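Long-range contacts in photoreceptor-histidine kinase BphP (Stigmatella aurantiaca DW4/3-1, PDB 6BAF), which probably senses red and far-red light through a bound bilin chromophore and relays the signal as a histidine kinase that helps control cell development: residues 19-24 with 104-109; 78-83 with 95-100; 120-125 with 287-292; 204-209 with 260-265; 210-215 with 277-282. All coordinates share one frame; numbering follows the deposited sequence.

Contact 1. Residues 19-24 with 104-109; sequences VLLVLS and LILELE
The flat side-chain group in this pairing is the E107 carboxylate, which L20 meets obliquely: its CD1 methyl lies 3.5 Å from OE2. Both carboxylate oxygens are engaged beyond the two strands, OE1 by the backbone N of V236 and OE2 by that of L237, which explains how a glutamate can be buried among leucines. L20 swings CG away from its own backbone N (chi1 -175°), and this carries CD1 to within 3.6 Å of I105 CG2. The two strands are antiparallel neighbours in the central sheet of the PAS domain. Hydrogen-bonded pairs V19–L108 and L21–L106 alternate with the non-hydrogen-bonded pairs L20–E107 and V22–I105. L21 N donates to L106 O at 2.9 Å. On the other sheet face, leucine side chains pack against one another: L21 CD1 approaches L108 CD1 at 4.1 Å, and L23 CB rests 3.8 Å from L104 CD1. V19 and L108 also pack on L41 of helix 37-41.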
# COMPACT_ATOMS: atom_id res chain seq x y z
N VAL A 19 -12.50 4.40 21.98
CA VAL A 19 -13.68 3.84 22.61
C VAL A 19 -13.88 2.44 22.06
O VAL A 19 -13.69 2.22 20.86
CB VAL A 19 -14.95 4.71 22.39
CG1 VAL A 19 -16.22 3.90 22.77
CG2 VAL A 19 -14.89 5.92 23.26
N LEU A 20 -14.26 1.50 22.92
CA LEU A 20 -14.65 0.17 22.49
C LEU A 20 -16.16 -0.01 22.67
O LEU A 20 -16.69 0.26 23.75
CB LEU A 20 -13.90 -0.88 23.28
CG LEU A 20 -14.17 -2.31 22.81
CD1 LEU A 20 -12.86 -3.09 22.73
CD2 LEU A 20 -15.21 -2.98 23.75
N LEU A 21 -16.84 -0.45 21.62
CA LEU A 21 -18.24 -0.84 21.66
C LEU A 21 -18.37 -2.31 21.25
O LEU A 21 -17.60 -2.79 20.42
CB LEU A 21 -19.06 0.01 20.69
CG LEU A 21 -18.90 1.52 20.79
CD1 LEU A 21 -19.70 2.14 19.66
CD2 LEU A 21 -19.38 2.05 22.16
N VAL A 22 -19.33 -3.03 21.84
CA VAL A 22 -19.74 -4.33 21.32
C VAL A 22 -21.15 -4.20 20.78
O VAL A 22 -22.01 -3.56 21.41
CB VAL A 22 -19.65 -5.44 22.38
CG1 VAL A 22 -20.14 -6.73 21.79
CG2 VAL A 22 -18.21 -5.59 22.91
N LEU A 23 -21.39 -4.77 19.61
CA LEU A 23 -22.61 -4.62 18.83
C LEU A 23 -23.28 -5.97 18.63
O LEU A 23 -22.62 -6.96 18.27
CB LEU A 23 -22.30 -4.02 17.45
CG LEU A 23 -21.52 -2.70 17.39
CD1 LEU A 23 -21.25 -2.37 15.93
CD2 LEU A 23 -22.33 -1.64 17.97
N SER A 24 -24.60 -6.02 18.81
CA SER A 24 -25.23 -7.29 18.51
C SER A 24 -25.35 -7.48 17.00
O SER A 24 -25.33 -6.52 16.23
CB SER A 24 -26.63 -7.38 19.11
OG SER A 24 -27.48 -6.45 18.44
N LEU A 104 -19.13 -8.94 18.06
CA LEU A 104 -18.75 -7.94 17.06
C LEU A 104 -18.26 -6.71 17.83
O LEU A 104 -19.05 -6.03 18.50
CB LEU A 104 -19.94 -7.58 16.17
CG LEU A 104 -19.83 -6.93 14.79
CD1 LEU A 104 -21.00 -6.03 14.46
CD2 LEU A 104 -18.47 -6.34 14.37
N ILE A 105 -16.97 -6.44 17.74
CA ILE A 105 -16.33 -5.38 18.51
C ILE A 105 -15.96 -4.26 17.55
O ILE A 105 -15.33 -4.51 16.52
CB ILE A 105 -15.09 -5.91 19.24
CG1 ILE A 105 -15.50 -6.98 20.25
CG2 ILE A 105 -14.32 -4.73 19.85
CD1 ILE A 105 -14.36 -7.73 20.91
N LEU A 106 -16.35 -3.04 17.90
CA LEU A 106 -16.05 -1.86 17.09
C LEU A 106 -15.20 -0.93 17.95
O LEU A 106 -15.63 -0.51 19.03
CB LEU A 106 -17.34 -1.19 16.61
CG LEU A 106 -17.21 0.20 15.99
CD1 LEU A 106 -16.39 0.14 14.68
CD2 LEU A 106 -18.61 0.80 15.74
N GLU A 107 -13.97 -0.68 17.51
CA GLU A 107 -13.08 0.25 18.19
C GLU A 107 -13.00 1.55 17.41
O GLU A 107 -12.92 1.55 16.18
CB GLU A 107 -11.69 -0.37 18.36
CG GLU A 107 -11.86 -1.53 19.31
CD GLU A 107 -10.61 -2.29 19.57
OE1 GLU A 107 -10.09 -2.97 18.62
OE2 GLU A 107 -10.14 -2.20 20.74
N LEU A 108 -13.08 2.67 18.14
CA LEU A 108 -13.18 4.00 17.55
C LEU A 108 -11.99 4.82 18.03
O LEU A 108 -11.78 4.96 19.24
CB LEU A 108 -14.47 4.71 17.94
CG LEU A 108 -15.77 4.01 17.55
CD1 LEU A 108 -16.97 4.80 18.07
CD2 LEU A 108 -15.87 3.79 16.05
N GLU A 109 -11.20 5.34 17.08
CA GLU A 109 -10.09 6.23 17.35
C GLU A 109 -10.28 7.54 16.59
O GLU A 109 -10.70 7.52 15.42
CB GLU A 109 -8.77 5.59 16.97
CG GLU A 109 -8.28 4.53 17.99
CD GLU A 109 -7.05 3.71 17.47
OE1 GLU A 109 -6.26 3.20 18.30
OE2 GLU A 109 -6.88 3.57 16.22
O HOH W 1 -21.76 -9.00 19.49

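Contact 2. Residues 78-83 with 95-100; sequences NPLKVV and GIAHRH
L80 and G95 form a hydrogen-bonded antiparallel pair in the hairpin of strands 80-85 and 90-100. L80 N donates to G95 O at 2.7 Å, while G95 N returns a bond to L80 O at 2.8 Å. Just before this pair, N78 takes over from the backbone. Its carboxamide reaches A97 twice: OD1 accepts from A97 N at 3.0 Å, and ND2 gives its hydrogen to A97 O at 2.9 Å. The A97 carbonyl oxygen lies only 4° out of the amide plane, whereas A97 N approaches OD1 from above its carbonyl plane, 39° out of it. Asparagine suits the place because one short side chain offers a donor and an acceptor, just as a neighbouring strand would; the two bonds together fix its flip. The hairpin belongs to the PAS sheet, in which strand 80-85 is outermost within this chain. Between N78 and L80 stands P79, with a cis peptide bond before it; its ring packs against F123 of the second subunit. L80 CD1 meets the methyl A97 CB at 3.8 Å, and both side chains lean on L69 of helix 59-69. Glycine suits position 95 because a side chain on it would point to the sheet face where L80 lies and run into V82 CG2.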
# COMPACT_ATOMS: atom_id res chain seq x y z
N ASN A 78 -12.05 -2.63 6.92
CA ASN A 78 -11.45 -1.63 7.81
C ASN A 78 -10.45 -0.77 7.02
O ASN A 78 -9.81 -1.26 6.10
CB ASN A 78 -10.76 -2.28 9.02
CG ASN A 78 -11.76 -2.94 9.98
OD1 ASN A 78 -12.80 -2.38 10.28
ND2 ASN A 78 -11.45 -4.14 10.44
N PRO A 79 -10.31 0.52 7.38
CA PRO A 79 -11.03 1.20 8.47
C PRO A 79 -12.42 1.66 8.03
O PRO A 79 -12.66 1.96 6.86
CB PRO A 79 -10.12 2.38 8.80
CG PRO A 79 -9.50 2.75 7.37
CD PRO A 79 -9.31 1.38 6.71
N LEU A 80 -13.36 1.70 8.96
CA LEU A 80 -14.69 2.19 8.66
C LEU A 80 -14.72 3.67 8.96
O LEU A 80 -14.13 4.12 9.93
CB LEU A 80 -15.74 1.45 9.50
CG LEU A 80 -15.57 -0.06 9.48
CD1 LEU A 80 -16.53 -0.71 10.49
CD2 LEU A 80 -15.77 -0.63 8.06
N LYS A 81 -15.40 4.43 8.11
CA LYS A 81 -15.61 5.83 8.42
C LYS A 81 -16.80 5.93 9.36
O LYS A 81 -17.90 5.50 9.03
CB LYS A 81 -15.84 6.64 7.15
CG LYS A 81 -16.14 8.10 7.46
CD LYS A 81 -16.23 9.00 6.21
CE LYS A 81 -17.05 8.33 5.10
NZ LYS A 81 -18.51 8.61 5.25
N VAL A 82 -16.58 6.46 10.55
CA VAL A 82 -17.63 6.60 11.54
C VAL A 82 -17.73 8.07 11.86
O VAL A 82 -16.74 8.68 12.29
CB VAL A 82 -17.34 5.78 12.81
CG1 VAL A 82 -18.36 6.12 13.89
CG2 VAL A 82 -17.30 4.26 12.49
N VAL A 83 -18.91 8.65 11.65
CA VAL A 83 -19.15 10.05 11.97
C VAL A 83 -20.21 10.08 13.07
O VAL A 83 -21.37 9.72 12.83
CB VAL A 83 -19.60 10.85 10.74
CG1 VAL A 83 -19.88 12.30 11.11
CG2 VAL A 83 -18.52 10.73 9.62
N GLY A 95 -13.11 3.57 12.52
CA GLY A 95 -13.59 2.37 13.16
C GLY A 95 -12.75 1.21 12.68
O GLY A 95 -12.50 1.05 11.48
N ILE A 96 -12.30 0.41 13.62
CA ILE A 96 -11.73 -0.88 13.34
C ILE A 96 -12.65 -1.91 13.99
O ILE A 96 -12.76 -1.94 15.23
CB ILE A 96 -10.30 -0.97 13.88
CG1 ILE A 96 -9.49 0.20 13.31
CG2 ILE A 96 -9.72 -2.31 13.57
CD1 ILE A 96 -8.34 0.57 14.20
N ALA A 97 -13.31 -2.73 13.18
CA ALA A 97 -14.28 -3.68 13.69
C ALA A 97 -13.81 -5.09 13.40
O ALA A 97 -13.19 -5.34 12.36
CB ALA A 97 -15.66 -3.42 13.07
N HIS A 98 -14.07 -6.01 14.32
CA HIS A 98 -13.74 -7.41 14.11
C HIS A 98 -14.75 -8.28 14.86
O HIS A 98 -15.46 -7.81 15.75
CB HIS A 98 -12.29 -7.74 14.56
CG HIS A 98 -12.10 -7.79 16.05
ND1 HIS A 98 -11.95 -6.65 16.82
CD2 HIS A 98 -12.02 -8.84 16.91
CE1 HIS A 98 -11.81 -6.99 18.09
NE2 HIS A 98 -11.85 -8.31 18.18
N ARG A 99 -14.83 -9.55 14.46
CA ARG A 99 -15.60 -10.58 15.12
C ARG A 99 -14.65 -11.53 15.81
O ARG A 99 -13.67 -11.98 15.20
CB ARG A 99 -16.46 -11.33 14.12
CG ARG A 99 -17.47 -10.42 13.42
CD ARG A 99 -18.43 -11.24 12.56
NE ARG A 99 -19.43 -10.37 11.97
CZ ARG A 99 -19.31 -9.81 10.78
NH1 ARG A 99 -18.22 -10.03 10.05
NH2 ARG A 99 -20.24 -9.01 10.32
N HIS A 100 -14.94 -11.86 17.07
CA HIS A 100 -14.14 -12.85 17.77
C HIS A 100 -14.98 -13.43 18.90
O HIS A 100 -15.66 -12.68 19.62
CB HIS A 100 -12.85 -12.23 18.31
CG HIS A 100 -11.97 -13.21 19.05
ND1 HIS A 100 -11.49 -14.36 18.46
CD2 HIS A 100 -11.47 -13.18 20.31
CE1 HIS A 100 -10.72 -15.01 19.33
NE2 HIS A 100 -10.70 -14.32 20.46

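Contact 3. Residues 120-125 with 287-292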
# COMPACT_ATOMS: atom_id res chain seq x y z
N LEU A 120 -2.66 8.52 1.27
CA LEU A 120 -1.46 8.89 0.52
C LEU A 120 -0.21 8.54 1.29
O LEU A 120 0.76 8.00 0.72
CB LEU A 120 -1.51 10.39 0.18
CG LEU A 120 -0.38 10.95 -0.71
CD1 LEU A 120 -0.12 10.05 -1.91
CD2 LEU A 120 -0.73 12.34 -1.17
N SER A 121 -0.20 8.78 2.61
CA SER A 121 0.97 8.38 3.40
C SER A 121 1.19 6.88 3.36
O SER A 121 2.34 6.42 3.27
CB SER A 121 0.81 8.85 4.84
OG SER A 121 0.36 10.19 4.81
N PHE A 122 0.13 6.08 3.44
CA PHE A 122 0.31 4.63 3.37
C PHE A 122 0.91 4.22 2.02
O PHE A 122 1.81 3.37 1.96
CB PHE A 122 -1.02 3.91 3.61
CG PHE A 122 -0.95 2.41 3.46
CD1 PHE A 122 -1.13 1.79 2.22
CD2 PHE A 122 -0.74 1.61 4.58
CE1 PHE A 122 -1.06 0.41 2.09
CE2 PHE A 122 -0.69 0.22 4.46
CZ PHE A 122 -0.84 -0.39 3.22
N PHE A 123 0.34 4.75 0.92
CA PHE A 123 0.85 4.50 -0.44
C PHE A 123 2.36 4.74 -0.52
O PHE A 123 3.11 3.83 -0.89
CB PHE A 123 0.06 5.41 -1.41
CG PHE A 123 0.56 5.41 -2.81
CD1 PHE A 123 0.08 4.48 -3.74
CD2 PHE A 123 1.48 6.37 -3.23
CE1 PHE A 123 0.51 4.49 -5.06
CE2 PHE A 123 1.94 6.40 -4.58
CZ PHE A 123 1.44 5.46 -5.50
N HIS A 124 2.84 5.90 -0.06
CA HIS A 124 4.29 6.18 -0.15
C HIS A 124 5.10 5.32 0.82
O HIS A 124 6.18 4.80 0.46
CB HIS A 124 4.55 7.67 0.14
CG HIS A 124 4.10 8.59 -0.96
ND1 HIS A 124 4.49 8.43 -2.28
CD2 HIS A 124 3.30 9.69 -0.94
CE1 HIS A 124 3.91 9.35 -3.03
NE2 HIS A 124 3.20 10.15 -2.24
N ALA A 125 4.60 5.16 2.05
CA ALA A 125 5.32 4.37 3.05
C ALA A 125 5.58 2.95 2.57
O ALA A 125 6.71 2.45 2.65
CB ALA A 125 4.53 4.34 4.36
N ARG A 287 0.62 3.08 11.51
CA ARG A 287 0.63 1.76 12.14
C ARG A 287 0.44 0.68 11.10
O ARG A 287 1.17 -0.31 11.07
CB ARG A 287 -0.46 1.61 13.20
CG ARG A 287 -0.29 2.46 14.40
CD ARG A 287 -1.09 1.91 15.59
NE ARG A 287 -2.46 1.44 15.29
CZ ARG A 287 -3.55 2.19 15.43
NH1 ARG A 287 -3.43 3.46 15.81
NH2 ARG A 287 -4.75 1.67 15.17
N THR A 288 -0.54 0.87 10.22
CA THR A 288 -0.84 -0.13 9.20
C THR A 288 0.29 -0.28 8.18
O THR A 288 0.56 -1.39 7.69
CB THR A 288 -2.14 0.28 8.53
OG1 THR A 288 -3.03 0.72 9.57
CG2 THR A 288 -2.76 -0.89 7.95
N ALA A 289 0.95 0.83 7.83
CA ALA A 289 2.13 0.76 6.97
C ALA A 289 3.21 -0.06 7.64
O ALA A 289 3.83 -0.96 7.03
CB ALA A 289 2.61 2.19 6.65
N CYS A 290 3.42 0.17 8.93
CA CYS A 290 4.45 -0.58 9.63
C CYS A 290 4.09 -2.05 9.71
O CYS A 290 4.95 -2.92 9.48
CB CYS A 290 4.66 -0.02 11.03
SG CYS A 290 5.49 1.57 10.97
N GLU A 291 2.83 -2.36 10.01
CA GLU A 291 2.45 -3.76 10.10
C GLU A 291 2.57 -4.43 8.73
O GLU A 291 2.97 -5.59 8.63
CB GLU A 291 1.04 -3.92 10.73
CG GLU A 291 -0.20 -3.56 9.88
CD GLU A 291 -1.54 -3.67 10.68
OE1 GLU A 291 -1.48 -3.91 11.89
OE2 GLU A 291 -2.64 -3.52 10.09
N PHE A 292 2.25 -3.69 7.66
CA PHE A 292 2.42 -4.23 6.31
C PHE A 292 3.88 -4.55 6.02
O PHE A 292 4.20 -5.60 5.45
CB PHE A 292 1.85 -3.22 5.30
CG PHE A 292 1.84 -3.72 3.91
CD1 PHE A 292 2.98 -3.64 3.12
CD2 PHE A 292 0.69 -4.33 3.38
CE1 PHE A 292 2.97 -4.15 1.82
CE2 PHE A 292 0.69 -4.82 2.08
CZ PHE A 292 1.83 -4.74 1.31
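F122 of helix 120-135 lies against A289 of helix 284-300, two nearly parallel helices whose short segments cross at -24° with axes 9.3 Å apart. They belong to the helical layer through which the two subunits meet, an arrangement consistent with the helix-bundle dimer interfaces of bacterial phytochromes. The aromatic interaction is an offset edge-to-face pair: the edge of the F122 ring is turned toward the face of F292, with centroids 6.0 Å apart and planes at 79°. F122 also makes an edge-to-face pair with F123 of the second subunit, and F292 packs on L130 of that subunit, so phenylalanines continue the hydrophobic contact from one chain into the next. Backbone contacts come next. F122 CG points away from its own amide nitrogen (chi1 176°), which carries the ring across to the other helix, where its edge lies against the main chain: CD2 is 3.7 Å from A289 N, and CE2 is 3.8 Å from T288 O. That oxygen already accepts the helical bond from F292 N. Among polar groups, T288 OG1 bonds back to the carbonyl of Y284, and F122 N near the start of its helix is taken up by E285. The remaining packing is aliphatic and relies on small residues near the point where the backbones are nearest: the methyls A125 CB and A289 CB touch at 3.7 Å.

Contact 4. Residues 204-209 with 260-265; sequences LNWLRI and SLMKDG
W206 packs on S260 and crosses the M262 side chain at about a right angle. Starting at CB, it first meets S260, whose CB is 4.1 Å away; CD1 of the ring keeps to the same serine. Farther along, NE1 is 3.7 Å from M262 CG, a methylene that sits over one face of the five-membered ring as a CH-pi contact. The M262 chain folds (chi2 -70°), placing SD obliquely to that ring in a Met-aromatic contact, while the NE1 hydrogen goes to Q203 O. Backbone bonding runs from S260 N to W206 O at 2.9 Å, where the chain enters strand 207-210 at the rim of the GAF sheet. The R208 side chain curls back (chi3 60°) and brings its guanidinium to this point. NH1 donates to S260 OG at 2.6 Å and, almost within the guanidinium plane, to N205 O at 2.8 Å. NH2 binds S258, S260 OG also bonds to Y202 O, and the Y202 ring makes a cation-pi contact with R208. R208 touches the bilin, and its acceptors here are uncharged, so its positive charge is probably kept largely intact beside the chromophore.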
# COMPACT_ATOMS: atom_id res chain seq x y z
N LEU A 204 -1.17 -14.55 16.88
CA LEU A 204 -2.47 -14.39 16.24
C LEU A 204 -2.79 -12.95 15.91
O LEU A 204 -3.46 -12.69 14.92
CB LEU A 204 -3.58 -14.93 17.16
CG LEU A 204 -3.43 -16.39 17.62
CD1 LEU A 204 -4.50 -16.71 18.62
CD2 LEU A 204 -3.50 -17.36 16.46
N ASN A 205 -2.34 -12.03 16.76
CA ASN A 205 -2.62 -10.61 16.65
C ASN A 205 -1.25 -9.95 16.48
O ASN A 205 -0.46 -9.90 17.44
CB ASN A 205 -3.36 -10.10 17.89
CG ASN A 205 -3.64 -8.62 17.81
OD1 ASN A 205 -3.10 -7.98 16.94
ND2 ASN A 205 -4.49 -8.08 18.68
N TRP A 206 -0.95 -9.45 15.28
CA TRP A 206 0.42 -9.13 14.90
C TRP A 206 0.86 -7.71 15.24
O TRP A 206 2.02 -7.36 14.97
CB TRP A 206 0.63 -9.39 13.41
CG TRP A 206 0.46 -10.83 13.07
CD1 TRP A 206 0.55 -11.91 13.93
CD2 TRP A 206 0.16 -11.36 11.78
NE1 TRP A 206 0.35 -13.09 13.23
CE2 TRP A 206 0.09 -12.77 11.91
CE3 TRP A 206 -0.06 -10.78 10.52
CZ2 TRP A 206 -0.20 -13.60 10.83
CZ3 TRP A 206 -0.34 -11.60 9.44
CH2 TRP A 206 -0.39 -13.00 9.59
N LEU A 207 0.03 -6.90 15.87
CA LEU A 207 0.37 -5.51 16.16
C LEU A 207 -0.14 -5.14 17.55
O LEU A 207 -1.25 -5.52 17.91
CB LEU A 207 -0.25 -4.56 15.10
CG LEU A 207 -0.42 -3.08 15.50
CD1 LEU A 207 0.89 -2.39 15.47
CD2 LEU A 207 -1.50 -2.35 14.65
N ARG A 208 0.66 -4.43 18.33
CA ARG A 208 0.19 -3.88 19.59
C ARG A 208 0.82 -2.52 19.76
O ARG A 208 1.99 -2.32 19.39
CB ARG A 208 0.52 -4.79 20.78
CG ARG A 208 1.98 -5.10 20.93
CD ARG A 208 2.21 -6.59 21.12
NE ARG A 208 1.72 -7.42 20.00
CZ ARG A 208 2.52 -7.92 19.06
NH1 ARG A 208 2.02 -8.68 18.08
NH2 ARG A 208 3.83 -7.62 19.08
N ILE A 209 0.08 -1.59 20.33
CA ILE A 209 0.59 -0.25 20.58
C ILE A 209 0.13 0.23 21.95
O ILE A 209 -1.04 0.09 22.32
CB ILE A 209 0.20 0.74 19.46
CG1 ILE A 209 0.95 2.07 19.70
CG2 ILE A 209 -1.31 0.96 19.39
CD1 ILE A 209 0.91 3.02 18.55
N SER A 260 4.65 -8.45 15.25
CA SER A 260 5.11 -9.83 15.23
C SER A 260 5.78 -10.16 13.91
O SER A 260 5.28 -9.78 12.84
CB SER A 260 3.94 -10.80 15.44
OG SER A 260 3.15 -10.41 16.57
N LEU A 261 6.87 -10.90 13.96
CA LEU A 261 7.49 -11.46 12.78
C LEU A 261 7.19 -12.94 12.78
O LEU A 261 7.45 -13.61 13.79
CB LEU A 261 8.99 -11.19 12.77
CG LEU A 261 9.32 -9.70 12.79
CD1 LEU A 261 10.81 -9.46 12.89
CD2 LEU A 261 8.76 -8.99 11.51
N MET A 262 6.64 -13.43 11.69
CA MET A 262 6.18 -14.81 11.61
C MET A 262 7.02 -15.58 10.59
O MET A 262 7.42 -15.03 9.56
CB MET A 262 4.71 -14.85 11.23
CG MET A 262 3.79 -14.11 12.22
SD MET A 262 3.67 -15.02 13.83
CE MET A 262 2.85 -16.54 13.29
N LYS A 263 7.29 -16.84 10.89
CA LYS A 263 8.01 -17.70 9.95
C LYS A 263 7.49 -19.11 10.11
O LYS A 263 7.55 -19.67 11.22
CB LYS A 263 9.52 -17.64 10.18
CG LYS A 263 10.24 -18.79 9.46
CD LYS A 263 11.74 -18.54 9.37
CE LYS A 263 12.50 -19.78 8.91
NZ LYS A 263 13.89 -19.36 8.54
N ASP A 264 6.97 -19.68 9.03
CA ASP A 264 6.36 -21.01 9.06
C ASP A 264 5.23 -21.09 10.09
O ASP A 264 5.10 -22.08 10.81
CB ASP A 264 7.40 -22.11 9.33
CG ASP A 264 8.53 -22.17 8.27
OD1 ASP A 264 9.73 -22.26 8.67
OD2 ASP A 264 8.22 -22.13 7.04
N GLY A 265 4.41 -20.05 10.18
CA GLY A 265 3.29 -20.08 11.12
C GLY A 265 3.66 -19.96 12.59
O GLY A 265 2.80 -20.16 13.46

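Contact 5. Residues 210-215 with 277-282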
# COMPACT_ATOMS: atom_id res chain seq x y z
N ILE A 210 1.07 0.81 22.69
CA ILE A 210 0.83 1.45 23.98
C ILE A 210 1.32 2.89 23.85
O ILE A 210 2.50 3.16 24.06
CB ILE A 210 1.57 0.71 25.10
CG1 ILE A 210 1.25 -0.78 25.04
CG2 ILE A 210 1.28 1.34 26.50
CD1 ILE A 210 2.23 -1.65 25.81
N PRO A 211 0.46 3.84 23.45
CA PRO A 211 0.98 5.20 23.15
C PRO A 211 1.39 5.98 24.38
O PRO A 211 2.15 6.94 24.23
CB PRO A 211 -0.20 5.88 22.42
CG PRO A 211 -1.41 5.02 22.72
CD PRO A 211 -0.94 3.64 23.04
N THR A 212 0.88 5.64 25.57
CA THR A 212 1.43 6.12 26.83
C THR A 212 1.25 5.03 27.89
O THR A 212 0.17 4.44 28.00
CB THR A 212 0.79 7.41 27.31
OG1 THR A 212 1.37 7.75 28.56
CG2 THR A 212 -0.73 7.28 27.48
N ILE A 213 2.32 4.74 28.64
CA ILE A 213 2.16 3.75 29.70
C ILE A 213 1.44 4.30 30.92
O ILE A 213 1.12 3.51 31.80
CB ILE A 213 3.50 3.17 30.18
CG1 ILE A 213 4.24 4.21 31.03
CG2 ILE A 213 4.29 2.61 29.00
CD1 ILE A 213 5.51 3.64 31.70
N ASP A 214 1.13 5.60 30.98
CA ASP A 214 0.41 6.23 32.09
C ASP A 214 -1.01 6.53 31.64
O ASP A 214 -1.27 7.57 31.01
CB ASP A 214 1.09 7.51 32.55
CG ASP A 214 2.46 7.25 33.13
OD1 ASP A 214 2.58 6.28 33.93
OD2 ASP A 214 3.42 7.98 32.76
N TYR A 215 -1.92 5.63 31.94
CA TYR A 215 -3.30 5.84 31.54
C TYR A 215 -4.17 5.20 32.61
O TYR A 215 -3.76 4.26 33.29
CB TYR A 215 -3.59 5.24 30.15
CG TYR A 215 -3.47 3.72 30.06
CD1 TYR A 215 -4.57 2.89 30.32
CD2 TYR A 215 -2.28 3.12 29.67
CE1 TYR A 215 -4.48 1.49 30.23
CE2 TYR A 215 -2.17 1.72 29.56
CZ TYR A 215 -3.28 0.93 29.86
OH TYR A 215 -3.19 -0.42 29.75
N SER A 277 11.22 9.43 25.50
CA SER A 277 10.71 10.80 25.56
C SER A 277 9.37 10.89 26.26
O SER A 277 9.28 10.79 27.48
CB SER A 277 10.51 11.37 24.14
OG SER A 277 11.70 11.32 23.33
N GLY A 278 8.33 11.14 25.48
CA GLY A 278 6.99 11.26 26.00
C GLY A 278 6.13 10.24 25.28
O GLY A 278 6.58 9.10 25.10
N THR A 279 4.95 10.64 24.81
CA THR A 279 3.99 9.72 24.23
C THR A 279 4.26 9.46 22.75
O THR A 279 5.06 10.13 22.11
CB THR A 279 2.58 10.27 24.38
OG1 THR A 279 2.47 11.45 23.58
CG2 THR A 279 2.28 10.57 25.82
N ARG A 280 3.51 8.49 22.18
CA ARG A 280 3.64 8.12 20.77
C ARG A 280 2.30 7.57 20.26
O ARG A 280 2.12 6.37 20.09
CB ARG A 280 4.74 7.08 20.56
CG ARG A 280 5.53 7.33 19.30
CD ARG A 280 6.28 8.63 19.54
NE ARG A 280 6.65 9.22 18.28
CZ ARG A 280 6.69 10.53 18.06
NH1 ARG A 280 6.37 11.39 19.04
NH2 ARG A 280 7.01 10.95 16.86
N TYR A 281 1.35 8.48 20.01
CA TYR A 281 0.07 8.13 19.39
C TYR A 281 0.24 7.99 17.88
O TYR A 281 -0.12 8.88 17.11
CB TYR A 281 -0.97 9.19 19.69
CG TYR A 281 -1.32 9.27 21.13
CD1 TYR A 281 -2.35 8.50 21.64
CD2 TYR A 281 -0.62 10.10 22.00
CE1 TYR A 281 -2.69 8.54 22.97
CE2 TYR A 281 -0.97 10.18 23.34
CZ TYR A 281 -2.02 9.37 23.82
OH TYR A 281 -2.40 9.37 25.15
N VAL A 282 0.75 6.84 17.45
CA VAL A 282 1.01 6.61 16.02
C VAL A 282 -0.31 6.61 15.24
O VAL A 282 -1.23 5.86 15.59
CB VAL A 282 1.75 5.29 15.83
CG1 VAL A 282 2.14 5.09 14.36
CG2 VAL A 282 2.96 5.22 16.74
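P211 and Y281 cross at about a right angle, the CB and CG edge of the pyrrolidine set upright on one face of the phenol ring. P211 CB stands 3.5 Å above the ring plane, offset toward the rim near CD1, and the line from CB to the ring centroid is 22° off the normal. This is a CH-pi contact of the kind a rigid proline makes well, since it holds its CB and CG methylenes against the pi face. The chain turns here, with Y281 at the centre of an inverse gamma turn closed by a weak bond from V282 N to R280 O, which probably helps aim the ring at P211. T212 lies side by side with T279 and with Y281, pointing the same way as each. Its CB is 3.8 Å from T279 CG2, and its methyl CG2 approaches Y281 OH at 3.5 Å. A chi1 of 178° turns the T212 hydroxyl toward D214 N, from which OG1 accepts at 3.2 Å in an ST turn; it also bonds to Q254. Main chains join where R280 N donates to P211 O at 2.9 Å. The segment 210-215 leads from strand 207-210, with I210 in the bilin pocket, toward strand 218-222; P211 also touches Q15 and H17, consistent with the knotted topology of phytochromes. The segment 277-282 joins strand 266-275 to helix 284-300, and R280 reaches T154 at the end of helix 139-154.

How the contacts relate
Contacts 1 and 2 share the PAS sheet, their centres 8 Å apart, and strand 103-110 lies between strands 19-23 and 90-100. Contact 2 falls within the chain interval spanned by contact 1, and both close before contact 3 opens. Contact 3 in turn brackets contacts 4 and 5, whose segments alternate along the GAF domain with centres 21 Å apart. R287 of helix 284-300 ties the halves together: it forms a salt bridge with E109 of contact 1, probably bonds to V282 O of contact 5 and packs on I209 of contact 4. The bilin-binding GAF domain, the PAS domain and the subunit interface, touched by contacts 2, 3 and 4, thus meet at helix 284-300, a plausible route for passing light-driven changes.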